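Local coordinates for protein five-membered-cyclitol-phosphate synthase (Streptomyces citricolor, PDB 6K96) that is a cyclitol-phosphate synthase of the myo-inositol-1-phosphate synthase family, a four-chain assembly that binds nicotinamide-adenine-dinucleotide together with a sodium ion, at residues B[12-20]-B[293-304]; B[262-272]-B[284-294]. One frame throughout, in Å; residues are numbered along the deposited sequence.

Interaction 1. Residues B[12-20]-B[293-304]. With NA (sodium ion), chain H; NAD (nicotinamide-adenine-dinucleotide), chain G.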
loop_
_atom_site.group_PDB
_atom_site.type_symbol
_atom_site.label_atom_id
_atom_site.label_comp_id
_atom_site.label_asym_id
_atom_site.label_seq_id
_atom_site.Cartn_x
_atom_site.Cartn_y
_atom_site.Cartn_z
ATOM N N VAL B 12 -5.544 16.145 -31.543
ATOM C CA VAL B 12 -6.448 14.986 -31.343
ATOM C C VAL B 12 -5.723 13.911 -30.541
ATOM O O VAL B 12 -5.386 12.864 -31.102
ATOM C CB VAL B 12 -6.958 14.462 -32.686
ATOM C CG1 VAL B 12 -8.076 13.429 -32.473
ATOM C CG2 VAL B 12 -7.381 15.634 -33.545
ATOM N N GLY B 13 -5.524 14.204 -29.266
ATOM C CA GLY B 13 -4.805 13.334 -28.328
ATOM C C GLY B 13 -5.714 12.469 -27.464
ATOM O O GLY B 13 -6.901 12.237 -27.772
ATOM N N ASN B 14 -5.088 11.911 -26.431
ATOM C CA ASN B 14 -5.786 11.159 -25.357
ATOM C C ASN B 14 -6.963 12.005 -24.854
ATOM O O ASN B 14 -8.065 11.458 -24.794
ATOM C CB ASN B 14 -4.773 10.688 -24.331
ATOM C CG ASN B 14 -3.998 9.513 -24.856
ATOM O OD1 ASN B 14 -4.497 8.806 -25.728
ATOM N ND2 ASN B 14 -2.817 9.281 -24.325
ATOM N N ASN B 15 -6.776 13.311 -24.636
ATOM C CA ASN B 15 -7.832 14.179 -24.041
ATOM C C ASN B 15 -9.116 14.141 -24.907
ATOM O O ASN B 15 -10.270 14.202 -24.340
ATOM C CB ASN B 15 -7.312 15.581 -23.769
ATOM C CG ASN B 15 -6.260 15.696 -22.676
ATOM O OD1 ASN B 15 -5.800 14.694 -22.109
ATOM N ND2 ASN B 15 -5.859 16.933 -22.370
ATOM N N ILE B 16 -8.995 14.082 -26.220
ATOM C CA ILE B 16 -10.153 14.193 -27.156
ATOM C C ILE B 16 -10.712 12.792 -27.375
ATOM O O ILE B 16 -11.910 12.662 -27.597
ATOM C CB ILE B 16 -9.769 14.816 -28.505
ATOM C CG1 ILE B 16 -9.015 16.136 -28.349
ATOM C CG2 ILE B 16 -11.009 14.965 -29.376
ATOM C CD1 ILE B 16 -9.791 17.164 -27.583
ATOM N N SER B 17 -9.885 11.764 -27.299
ATOM C CA SER B 17 -10.374 10.354 -27.266
ATOM C C SER B 17 -11.341 10.221 -26.115
ATOM O O SER B 17 -12.453 9.769 -26.347
ATOM C CB SER B 17 -9.268 9.365 -27.129
ATOM O OG SER B 17 -9.794 8.067 -26.990
ATOM N N ALA B 18 -10.921 10.717 -24.954
ATOM C CA ALA B 18 -11.676 10.709 -23.690
ATOM C C ALA B 18 -12.938 11.550 -23.820
ATOM O O ALA B 18 -13.994 11.063 -23.419
ATOM C CB ALA B 18 -10.797 11.164 -22.565
ATOM N N LEU B 19 -12.871 12.730 -24.400
ATOM C CA LEU B 19 -14.026 13.654 -24.465
ATOM C C LEU B 19 -15.099 13.120 -25.418
ATOM O O LEU B 19 -16.303 13.268 -25.113
ATOM C CB LEU B 19 -13.557 15.032 -24.938
ATOM C CG LEU B 19 -14.629 16.100 -24.845
ATOM C CD1 LEU B 19 -14.838 16.513 -23.412
ATOM C CD2 LEU B 19 -14.256 17.291 -25.683
ATOM N N PHE B 20 -14.658 12.621 -26.568
ATOM C CA PHE B 20 -15.524 12.159 -27.679
ATOM C C PHE B 20 -16.217 10.873 -27.253
ATOM O O PHE B 20 -17.441 10.855 -27.248
ATOM C CB PHE B 20 -14.722 11.886 -28.944
ATOM C CG PHE B 20 -15.561 11.441 -30.106
ATOM C CD1 PHE B 20 -16.660 12.193 -30.512
ATOM C CD2 PHE B 20 -15.257 10.272 -30.782
ATOM C CE1 PHE B 20 -17.419 11.814 -31.608
ATOM C CE2 PHE B 20 -16.003 9.902 -31.890
ATOM C CZ PHE B 20 -17.073 10.680 -32.306
ATOM N N SER B 293 -6.360 10.818 -18.793
ATOM C CA SER B 293 -7.094 11.686 -19.748
ATOM C C SER B 293 -8.593 11.820 -19.412
ATOM O O SER B 293 -9.259 12.729 -20.025
ATOM C CB SER B 293 -6.892 11.203 -21.133
ATOM O OG SER B 293 -5.574 11.497 -21.550
ATOM N N SER B 294 -9.132 11.006 -18.506
ATOM C CA SER B 294 -10.459 11.263 -17.885
ATOM C C SER B 294 -10.274 12.435 -16.931
ATOM O O SER B 294 -11.214 13.238 -16.809
ATOM C CB SER B 294 -11.056 10.031 -17.170
ATOM O OG SER B 294 -11.569 9.065 -18.105
ATOM N N ASN B 295 -9.099 12.560 -16.307
ATOM C CA ASN B 295 -8.836 13.673 -15.369
ATOM C C ASN B 295 -8.827 14.958 -16.176
ATOM O O ASN B 295 -9.031 15.979 -15.569
ATOM C CB ASN B 295 -7.525 13.527 -14.604
ATOM C CG ASN B 295 -7.649 13.051 -13.173
ATOM O OD1 ASN B 295 -8.742 12.903 -12.649
ATOM N ND2 ASN B 295 -6.514 12.819 -12.527
ATOM N N ALA B 296 -8.545 14.913 -17.478
ATOM C CA ALA B 296 -8.603 16.094 -18.368
ATOM C C ALA B 296 -10.061 16.316 -18.722
ATOM O O ALA B 296 -10.551 17.370 -18.469
ATOM C CB ALA B 296 -7.793 15.869 -19.622
ATOM N N ALA B 297 -10.721 15.310 -19.283
ATOM C CA ALA B 297 -12.071 15.468 -19.909
ATOM C C ALA B 297 -13.108 15.823 -18.831
ATOM O O ALA B 297 -13.938 16.695 -19.058
ATOM C CB ALA B 297 -12.478 14.254 -20.686
ATOM N N GLY B 298 -12.968 15.270 -17.649
ATOM C CA GLY B 298 -13.782 15.666 -16.483
ATOM C C GLY B 298 -13.745 17.148 -16.188
ATOM O O GLY B 298 -14.653 17.623 -15.487
ATOM N N VAL B 299 -12.742 17.871 -16.698
ATOM C CA VAL B 299 -12.629 19.344 -16.453
ATOM C C VAL B 299 -12.854 20.092 -17.777
ATOM O O VAL B 299 -13.497 21.135 -17.772
ATOM C CB VAL B 299 -11.292 19.622 -15.753
ATOM C CG1 VAL B 299 -10.697 20.952 -16.143
ATOM C CG2 VAL B 299 -11.425 19.475 -14.240
ATOM N N ILE B 300 -12.432 19.520 -18.889
ATOM C CA ILE B 300 -12.659 20.121 -20.217
ATOM C C ILE B 300 -14.173 20.297 -20.347
ATOM O O ILE B 300 -14.631 21.417 -20.578
ATOM C CB ILE B 300 -11.996 19.304 -21.335
ATOM C CG1 ILE B 300 -10.481 19.296 -21.141
ATOM C CG2 ILE B 300 -12.333 19.874 -22.694
ATOM C CD1 ILE B 300 -9.730 18.357 -22.074
ATOM N N ILE B 301 -14.967 19.266 -20.102
ATOM C CA ILE B 301 -16.446 19.381 -20.298
ATOM C C ILE B 301 -17.024 20.593 -19.554
ATOM O O ILE B 301 -17.983 21.124 -20.032
ATOM C CB ILE B 301 -17.170 18.099 -19.879
ATOM C CG1 ILE B 301 -18.560 18.059 -20.504
ATOM C CG2 ILE B 301 -17.186 17.995 -18.351
ATOM C CD1 ILE B 301 -18.543 18.196 -21.985
ATOM N N ASP B 302 -16.491 20.958 -18.393
ATOM C CA ASP B 302 -16.805 22.203 -17.645
ATOM C C ASP B 302 -16.382 23.412 -18.519
ATOM O O ASP B 302 -17.262 24.128 -18.978
ATOM C CB ASP B 302 -16.076 22.150 -16.290
ATOM C CG ASP B 302 -16.948 21.746 -15.115
ATOM O OD1 ASP B 302 -17.611 22.638 -14.592
ATOM O OD2 ASP B 302 -16.949 20.551 -14.702
ATOM N N LEU B 303 -15.082 23.564 -18.816
ATOM C CA LEU B 303 -14.519 24.752 -19.509
ATOM C C LEU B 303 -15.181 24.957 -20.886
ATOM O O LEU B 303 -15.479 26.107 -21.208
ATOM C CB LEU B 303 -12.994 24.601 -19.655
ATOM C CG LEU B 303 -12.199 24.564 -18.357
ATOM C CD1 LEU B 303 -10.727 24.509 -18.669
ATOM C CD2 LEU B 303 -12.498 25.758 -17.475
ATOM N N ILE B 304 -15.356 23.918 -21.700
ATOM C CA ILE B 304 -15.893 24.133 -23.076
ATOM C C ILE B 304 -17.330 24.632 -22.978
ATOM O O ILE B 304 -17.755 25.378 -23.872
ATOM C CB ILE B 304 -15.815 22.921 -24.010
ATOM C CG1 ILE B 304 -16.526 21.708 -23.414
ATOM C CG2 ILE B 304 -14.377 22.645 -24.403
ATOM C CD1 ILE B 304 -16.372 20.473 -24.250
HETATM NA NA NA H . -3.953 13.414 -21.208
HETATM P PA NAD G . -1.603 13.995 -26.407
HETATM O O1A NAD G . -0.131 13.879 -26.507
HETATM O O2A NAD G . -2.351 12.696 -26.296
HETATM O O5B NAD G . -2.269 14.919 -27.500
HETATM C C5B NAD G . -1.347 15.775 -28.212
HETATM C C4B NAD G . -1.790 15.885 -29.647
HETATM O O4B NAD G . -1.299 17.104 -30.298
HETATM C C3B NAD G . -1.287 14.729 -30.518
HETATM O O3B NAD G . -2.355 14.299 -31.353
HETATM C C2B NAD G . -0.205 15.408 -31.353
HETATM O O2B NAD G . 0.004 14.541 -32.431
HETATM C C1B NAD G . -0.918 16.738 -31.617
HETATM N N9A NAD G . -0.136 17.828 -32.167
HETATM C C8A NAD G . 1.210 17.997 -31.957
HETATM N N7A NAD G . 1.677 19.110 -32.475
HETATM C C5A NAD G . 0.568 19.734 -33.036
HETATM C C6A NAD G . 0.432 20.955 -33.726
HETATM N N6A NAD G . 1.451 21.782 -33.934
HETATM N N1A NAD G . -0.817 21.322 -34.126
HETATM C C2A NAD G . -1.824 20.460 -33.893
HETATM N N3A NAD G . -1.802 19.283 -33.271
HETATM C C4A NAD G . -0.565 18.963 -32.846
HETATM O O3 NAD G . -1.917 14.858 -25.113
HETATM P PN NAD G . -3.166 14.771 -24.103
HETATM O O1N NAD G . -4.402 14.869 -24.911
HETATM O O2N NAD G . -2.827 13.606 -23.224
HETATM O O5D NAD G . -2.976 16.152 -23.291
HETATM C C5D NAD G . -3.039 17.418 -24.069
HETATM C C4D NAD G . -2.499 18.542 -23.236
HETATM O O4D NAD G . -3.310 18.774 -22.061
HETATM C C3D NAD G . -1.071 18.281 -22.735
HETATM O O3D NAD G . -0.380 19.511 -22.773
HETATM C C2D NAD G . -1.284 17.956 -21.259
HETATM O O2D NAD G . -0.230 18.290 -20.376
HETATM C C1D NAD G . -2.448 18.886 -20.920
HETATM N N1N NAD G . -3.079 18.455 -19.636
HETATM C C2N NAD G . -3.450 17.079 -19.466
HETATM C C3N NAD G . -3.860 16.586 -18.239
HETATM C C7N NAD G . -4.274 15.128 -18.153
HETATM O O7N NAD G . -4.358 14.459 -19.175
HETATM N N7N NAD G . -4.523 14.617 -16.950
HETATM C C4N NAD G . -3.862 17.470 -17.161
HETATM C C5N NAD G . -3.673 18.831 -17.374
HETATM C C6N NAD G . -3.201 19.289 -18.589
#
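Asn15 and Ser293 meet at a shared sodium ion: Asn15 OD1 lies 2.4 Å from the sodium and Ser293 OG 2.5 Å, and NAD O2N and O7N complete the four ligands of the model. Ser293 OG also hydrogen-bonds to Asp264 OD1 of the same chain. Asn15 can be followed outward. Its CB faces Ile300 CD1 and NAD O1N; with CG anti to its carbonyl carbon (chi1 -68°), the amide turns along the cofactor, OD1 to the metal and over the methyl of Ala296, ND2 beside the ribose ring oxygen O4D and the phosphoester oxygen O5D. The helix beginning at Asn14, with Gly13 as N-cap, follows strand 5-10 of the parallel sheet as in a Rossmann-type dinucleotide-binding fold. From its first turn Asn14 N donates to NAD O2A (2.9 Å) and Asn15 N to NAD O1N (2.9 Å), one backbone N-H of this helix start to each phosphate. Further on the two helices cross at -62°, their axes 8.2 Å apart. Ala18 CB packs on Ala297 CB at 4.0 Å, and Leu19 is a knob among Ala297, Ile300, Ile301 and Ile304, its CD2 meeting Ile304 CD1 tip to tip at 4.1 Å. Trp277 of the second subunit packs against Leu19, Ala297 and Ile301.

Interaction 2. Residues B[262-272]-B[284-294]. With NA (sodium ion), chain H; NAD (nicotinamide-adenine-dinucleotide), chain G.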
loop_
_atom_site.group_PDB
_atom_site.type_symbol
_atom_site.label_atom_id
_atom_site.label_comp_id
_atom_site.label_asym_id
_atom_site.label_seq_id
_atom_site.Cartn_x
_atom_site.Cartn_y
_atom_site.Cartn_z
ATOM N N LEU B 262 1.127 0.850 -18.647
ATOM C CA LEU B 262 0.135 1.779 -18.039
ATOM C C LEU B 262 -0.658 2.549 -19.097
ATOM O O LEU B 262 -1.747 3.013 -18.729
ATOM C CB LEU B 262 0.782 2.777 -17.084
ATOM C CG LEU B 262 1.295 2.184 -15.767
ATOM C CD1 LEU B 262 1.823 3.269 -14.816
ATOM C CD2 LEU B 262 0.229 1.418 -15.072
ATOM N N LYS B 263 -0.130 2.773 -20.306
ATOM C CA LYS B 263 -0.828 3.574 -21.352
ATOM C C LYS B 263 -1.296 4.914 -20.760
ATOM O O LYS B 263 -0.499 5.606 -20.123
ATOM C CB LYS B 263 -1.980 2.731 -21.930
ATOM C CG LYS B 263 -1.502 1.622 -22.862
ATOM C CD LYS B 263 -2.269 0.304 -22.802
ATOM C CE LYS B 263 -2.038 -0.608 -24.003
ATOM N NZ LYS B 263 -2.697 -0.088 -25.238
ATOM N N ASP B 264 -2.573 5.266 -20.926
ATOM C CA ASP B 264 -3.166 6.534 -20.408
ATOM C C ASP B 264 -3.472 6.462 -18.912
ATOM O O ASP B 264 -3.906 7.490 -18.417
ATOM C CB ASP B 264 -4.412 6.968 -21.161
ATOM C CG ASP B 264 -4.980 8.301 -20.726
ATOM O OD1 ASP B 264 -4.344 9.390 -20.965
ATOM O OD2 ASP B 264 -6.063 8.271 -20.134
ATOM N N HIS B 265 -3.137 5.385 -18.209
ATOM C CA HIS B 265 -3.248 5.348 -16.731
ATOM C C HIS B 265 -2.160 6.168 -16.070
ATOM O O HIS B 265 -1.076 6.172 -16.560
ATOM C CB HIS B 265 -3.136 3.939 -16.153
ATOM C CG HIS B 265 -4.402 3.185 -16.228
ATOM N ND1 HIS B 265 -4.446 1.945 -16.787
ATOM C CD2 HIS B 265 -5.659 3.503 -15.849
ATOM C CE1 HIS B 265 -5.693 1.477 -16.737
ATOM N NE2 HIS B 265 -6.478 2.431 -16.179
ATOM N N LYS B 266 -2.431 6.789 -14.939
ATOM C CA LYS B 266 -1.362 7.462 -14.182
ATOM C C LYS B 266 -1.433 6.911 -12.752
ATOM O O LYS B 266 -2.522 6.867 -12.225
ATOM C CB LYS B 266 -1.513 8.981 -14.274
ATOM C CG LYS B 266 -0.872 9.747 -13.127
ATOM C CD LYS B 266 -0.658 11.224 -13.397
ATOM C CE LYS B 266 0.663 11.447 -14.088
ATOM N NZ LYS B 266 0.995 12.896 -14.048
ATOM N N VAL B 267 -0.296 6.592 -12.148
ATOM C CA VAL B 267 -0.178 6.063 -10.776
ATOM C C VAL B 267 0.599 7.072 -9.974
ATOM O O VAL B 267 1.522 7.564 -10.495
ATOM C CB VAL B 267 0.528 4.710 -10.739
ATOM C CG1 VAL B 267 0.864 4.361 -9.309
ATOM C CG2 VAL B 267 -0.307 3.624 -11.380
ATOM N N ALA B 268 0.212 7.330 -8.740
ATOM C CA ALA B 268 0.877 8.212 -7.782
ATOM C C ALA B 268 1.155 7.405 -6.523
ATOM O O ALA B 268 0.428 6.547 -6.275
ATOM C CB ALA B 268 -0.042 9.322 -7.478
ATOM N N MET B 269 2.275 7.584 -5.865
ATOM C CA MET B 269 2.588 6.860 -4.627
ATOM C C MET B 269 3.046 7.942 -3.690
ATOM O O MET B 269 3.809 8.811 -4.155
ATOM C CB MET B 269 3.670 5.799 -4.807
ATOM C CG MET B 269 3.089 4.425 -4.940
ATOM S SD MET B 269 3.668 3.579 -6.439
ATOM C CE MET B 269 5.435 3.810 -6.349
ATOM N N LEU B 270 2.498 8.010 -2.485
ATOM C CA LEU B 270 3.022 9.063 -1.604
ATOM C C LEU B 270 3.275 8.482 -0.223
ATOM O O LEU B 270 2.850 7.342 0.042
ATOM C CB LEU B 270 2.177 10.335 -1.709
ATOM C CG LEU B 270 0.790 10.320 -1.128
ATOM C CD1 LEU B 270 0.907 10.456 0.386
ATOM C CD2 LEU B 270 -0.080 11.429 -1.743
ATOM N N ASN B 271 4.220 9.127 0.442
ATOM C CA ASN B 271 4.680 8.816 1.811
ATOM C C ASN B 271 4.667 10.123 2.585
ATOM O O ASN B 271 5.131 11.130 2.023
ATOM C CB ASN B 271 6.087 8.230 1.864
ATOM C CG ASN B 271 6.423 7.803 3.273
ATOM O OD1 ASN B 271 7.236 8.426 3.945
ATOM N ND2 ASN B 271 5.714 6.800 3.764
ATOM N N ILE B 272 4.096 10.100 3.780
ATOM C CA ILE B 272 4.161 11.226 4.747
ATOM C C ILE B 272 4.560 10.646 6.078
ATOM O O ILE B 272 4.017 9.649 6.423
ATOM C CB ILE B 272 2.850 12.013 4.866
ATOM C CG1 ILE B 272 2.424 12.624 3.535
ATOM C CG2 ILE B 272 2.991 13.031 5.989
ATOM C CD1 ILE B 272 0.958 12.807 3.439
ATOM N N ILE B 284 1.968 7.655 6.765
ATOM C CA ILE B 284 0.933 7.500 5.707
ATOM C C ILE B 284 1.599 6.989 4.426
ATOM O O ILE B 284 2.591 7.537 4.000
ATOM C CB ILE B 284 0.126 8.797 5.500
ATOM C CG1 ILE B 284 -0.524 9.234 6.822
ATOM C CG2 ILE B 284 -0.944 8.676 4.415
ATOM C CD1 ILE B 284 -1.485 10.392 6.681
ATOM N N ASP B 285 1.043 5.938 3.844
ATOM C CA ASP B 285 1.448 5.371 2.548
ATOM C C ASP B 285 0.188 5.430 1.706
ATOM O O ASP B 285 -0.824 5.057 2.226
ATOM C CB ASP B 285 2.043 3.983 2.769
ATOM C CG ASP B 285 3.479 4.051 3.280
ATOM O OD1 ASP B 285 4.292 4.878 2.688
ATOM O OD2 ASP B 285 3.807 3.338 4.269
ATOM N N LEU B 286 0.223 5.964 0.498
ATOM C CA LEU B 286 -0.988 6.062 -0.343
ATOM C C LEU B 286 -0.624 5.639 -1.784
ATOM O O LEU B 286 0.504 5.811 -2.161
ATOM C CB LEU B 286 -1.579 7.471 -0.244
ATOM C CG LEU B 286 -2.786 7.716 -1.135
ATOM C CD1 LEU B 286 -3.697 8.789 -0.537
ATOM C CD2 LEU B 286 -2.421 8.128 -2.538
ATOM N N LYS B 287 -1.523 4.918 -2.480
ATOM C CA LYS B 287 -1.468 4.735 -3.943
ATOM C C LYS B 287 -2.720 5.349 -4.563
ATOM O O LYS B 287 -3.763 5.169 -3.974
ATOM C CB LYS B 287 -1.342 3.267 -4.295
ATOM C CG LYS B 287 -1.357 3.070 -5.793
ATOM C CD LYS B 287 -1.073 1.691 -6.217
ATOM C CE LYS B 287 -1.298 1.557 -7.714
ATOM N NZ LYS B 287 -1.389 0.134 -8.115
ATOM N N LEU B 288 -2.571 6.099 -5.660
ATOM C CA LEU B 288 -3.646 6.680 -6.470
ATOM C C LEU B 288 -3.536 6.078 -7.850
ATOM O O LEU B 288 -2.422 6.020 -8.335
ATOM C CB LEU B 288 -3.471 8.182 -6.484
ATOM C CG LEU B 288 -4.365 8.946 -7.449
ATOM C CD1 LEU B 288 -5.818 8.608 -7.232
ATOM C CD2 LEU B 288 -4.144 10.453 -7.331
ATOM N N LYS B 289 -4.602 5.471 -8.383
ATOM C CA LYS B 289 -4.633 5.102 -9.819
ATOM C C LYS B 289 -5.757 5.900 -10.451
ATOM O O LYS B 289 -6.776 5.936 -9.796
ATOM C CB LYS B 289 -4.761 3.597 -10.029
ATOM C CG LYS B 289 -4.341 3.130 -11.419
ATOM C CD LYS B 289 -4.282 1.639 -11.560
ATOM C CE LYS B 289 -3.186 1.163 -12.498
ATOM N NZ LYS B 289 -3.712 0.694 -13.816
ATOM N N VAL B 290 -5.562 6.527 -11.624
ATOM C CA VAL B 290 -6.619 7.225 -12.403
ATOM C C VAL B 290 -6.424 7.006 -13.903
ATOM O O VAL B 290 -5.312 6.606 -14.321
ATOM C CB VAL B 290 -6.592 8.713 -12.056
ATOM C CG1 VAL B 290 -6.815 8.934 -10.581
ATOM C CG2 VAL B 290 -5.308 9.388 -12.498
ATOM N N GLN B 291 -7.464 7.226 -14.697
ATOM C CA GLN B 291 -7.375 7.299 -16.190
ATOM C C GLN B 291 -6.960 8.725 -16.524
ATOM O O GLN B 291 -7.852 9.564 -16.578
ATOM C CB GLN B 291 -8.695 7.211 -16.957
ATOM C CG GLN B 291 -9.014 5.921 -17.655
ATOM C CD GLN B 291 -7.974 5.131 -18.413
ATOM O OE1 GLN B 291 -8.141 3.931 -18.459
ATOM N NE2 GLN B 291 -6.950 5.717 -19.013
ATOM N N ASP B 292 -5.660 8.987 -16.680
ATOM C CA ASP B 292 -5.098 10.380 -16.709
ATOM C C ASP B 292 -5.970 11.268 -17.614
ATOM O O ASP B 292 -6.383 12.335 -17.170
ATOM C CB ASP B 292 -3.615 10.381 -17.080
ATOM C CG ASP B 292 -2.920 11.700 -16.804
ATOM O OD1 ASP B 292 -3.283 12.299 -15.793
ATOM O OD2 ASP B 292 -2.073 12.158 -17.667
ATOM N N SER B 293 -6.360 10.818 -18.793
ATOM C CA SER B 293 -7.094 11.686 -19.748
ATOM C C SER B 293 -8.593 11.820 -19.412
ATOM O O SER B 293 -9.259 12.729 -20.025
ATOM C CB SER B 293 -6.892 11.203 -21.133
ATOM O OG SER B 293 -5.574 11.497 -21.550
ATOM N N SER B 294 -9.132 11.006 -18.506
ATOM C CA SER B 294 -10.459 11.263 -17.885
ATOM C C SER B 294 -10.274 12.435 -16.931
ATOM O O SER B 294 -11.214 13.238 -16.809
ATOM C CB SER B 294 -11.056 10.031 -17.170
ATOM O OG SER B 294 -11.569 9.065 -18.105
HETATM NA NA NA H . -3.953 13.414 -21.208
HETATM P PA NAD G . -1.603 13.995 -26.407
HETATM O O1A NAD G . -0.131 13.879 -26.507
HETATM O O2A NAD G . -2.351 12.696 -26.296
HETATM O O5B NAD G . -2.269 14.919 -27.500
HETATM C C5B NAD G . -1.347 15.775 -28.212
HETATM C C4B NAD G . -1.790 15.885 -29.647
HETATM O O4B NAD G . -1.299 17.104 -30.298
HETATM C C3B NAD G . -1.287 14.729 -30.518
HETATM O O3B NAD G . -2.355 14.299 -31.353
HETATM C C2B NAD G . -0.205 15.408 -31.353
HETATM O O2B NAD G . 0.004 14.541 -32.431
HETATM C C1B NAD G . -0.918 16.738 -31.617
HETATM N N9A NAD G . -0.136 17.828 -32.167
HETATM C C8A NAD G . 1.210 17.997 -31.957
HETATM N N7A NAD G . 1.677 19.110 -32.475
HETATM C C5A NAD G . 0.568 19.734 -33.036
HETATM C C6A NAD G . 0.432 20.955 -33.726
HETATM N N6A NAD G . 1.451 21.782 -33.934
HETATM N N1A NAD G . -0.817 21.322 -34.126
HETATM C C2A NAD G . -1.824 20.460 -33.893
HETATM N N3A NAD G . -1.802 19.283 -33.271
HETATM C C4A NAD G . -0.565 18.963 -32.846
HETATM O O3 NAD G . -1.917 14.858 -25.113
HETATM P PN NAD G . -3.166 14.771 -24.103
HETATM O O1N NAD G . -4.402 14.869 -24.911
HETATM O O2N NAD G . -2.827 13.606 -23.224
HETATM O O5D NAD G . -2.976 16.152 -23.291
HETATM C C5D NAD G . -3.039 17.418 -24.069
HETATM C C4D NAD G . -2.499 18.542 -23.236
HETATM O O4D NAD G . -3.310 18.774 -22.061
HETATM C C3D NAD G . -1.071 18.281 -22.735
HETATM O O3D NAD G . -0.380 19.511 -22.773
HETATM C C2D NAD G . -1.284 17.956 -21.259
HETATM O O2D NAD G . -0.230 18.290 -20.376
HETATM C C1D NAD G . -2.448 18.886 -20.920
HETATM N N1N NAD G . -3.079 18.455 -19.636
HETATM C C2N NAD G . -3.450 17.079 -19.466
HETATM C C3N NAD G . -3.860 16.586 -18.239
HETATM C C7N NAD G . -4.274 15.128 -18.153
HETATM O O7N NAD G . -4.358 14.459 -19.175
HETATM N N7N NAD G . -4.523 14.617 -16.950
HETATM C C4N NAD G . -3.862 17.470 -17.161
HETATM C C5N NAD G . -3.673 18.831 -17.374
HETATM C C6N NAD G . -3.201 19.289 -18.589
HETATM O O HOH W 1 4.371 4.982 0.258
#
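The antiparallel beta hairpin of strands 265-275 and 281-291 ends at the cofactor site, where the turn residue Asp264 clasps the start of helix 292-313. Its carboxylate takes three hydrogen bonds from 284-294: OD1 from Ser293 OG (2.5 Å), OD2 from Ser293 N on the syn side (2.9 Å) and from Gln291 NE2 on the anti side (2.9 Å). Asn219 ND2 is a further partner of OD1. The Gln291 amide lies nearly coplanar with the carboxylate, 4° apart. A chi1 of -176° swings the Asp264 carboxylate away from its own backbone N to Ser293, and as a second-shell group it probably helps to orient the hydroxyl that binds sodium. Asp264 O accepts from Asp292 N, while Asp292 O takes a bond from NAD N7N at 3.0 Å, holding the carboxamide.

Along the strands, Lys266–Val290, Ala268–Leu288, Leu270–Leu286 and Ile272–Ile284 are hydrogen-bonded pairs. Their side chains share one face; Ala268 CB touches Leu288 CB at 3.7 Å, and Leu270 CG rests on Leu286 CB at 3.8 Å. On the other face Lys289 NZ sits 3.3 Å above the His265 ring plane, offset toward its rim. Farther along, Asn271 ND2 donates to Asp285 OD1 (2.6 Å) from above the carboxylate plane; this oxygen also forms a salt bridge with Lys287 of the third subunit.

Helix 190-203 packs on Ala268, Ile272 and Leu286 through Thr190, Val193, Leu197 and Leu201. Strand 207-217 pairs with 265-275 on one side, and beyond 281-291 an antiparallel strand of the second subunit continues the sheet.

Interactions 1 and 2 have centres about 18 Å apart and meet at helix 292-313, sharing Ser293 and Ser294. In chain order, 12-20 comes first, then 262-272 and 284-294, which runs straight into 293-304; the hairpin thus falls wholly between the two helices of interaction 1. Interaction 1 lies deep in the chain, its centre about 6 Å from the centre of the chain, beside the parallel sheet, whereas interaction 2 belongs to the mixed sheet that reaches into neighbouring subunits. Asn14 CB and Asp264 OD1 touch at 3.6 Å where they join. The sodium and the nicotinamide half of NAD sit at this junction, so the site is built from both the dinucleotide-binding part and the sheet that continues into the second subunit.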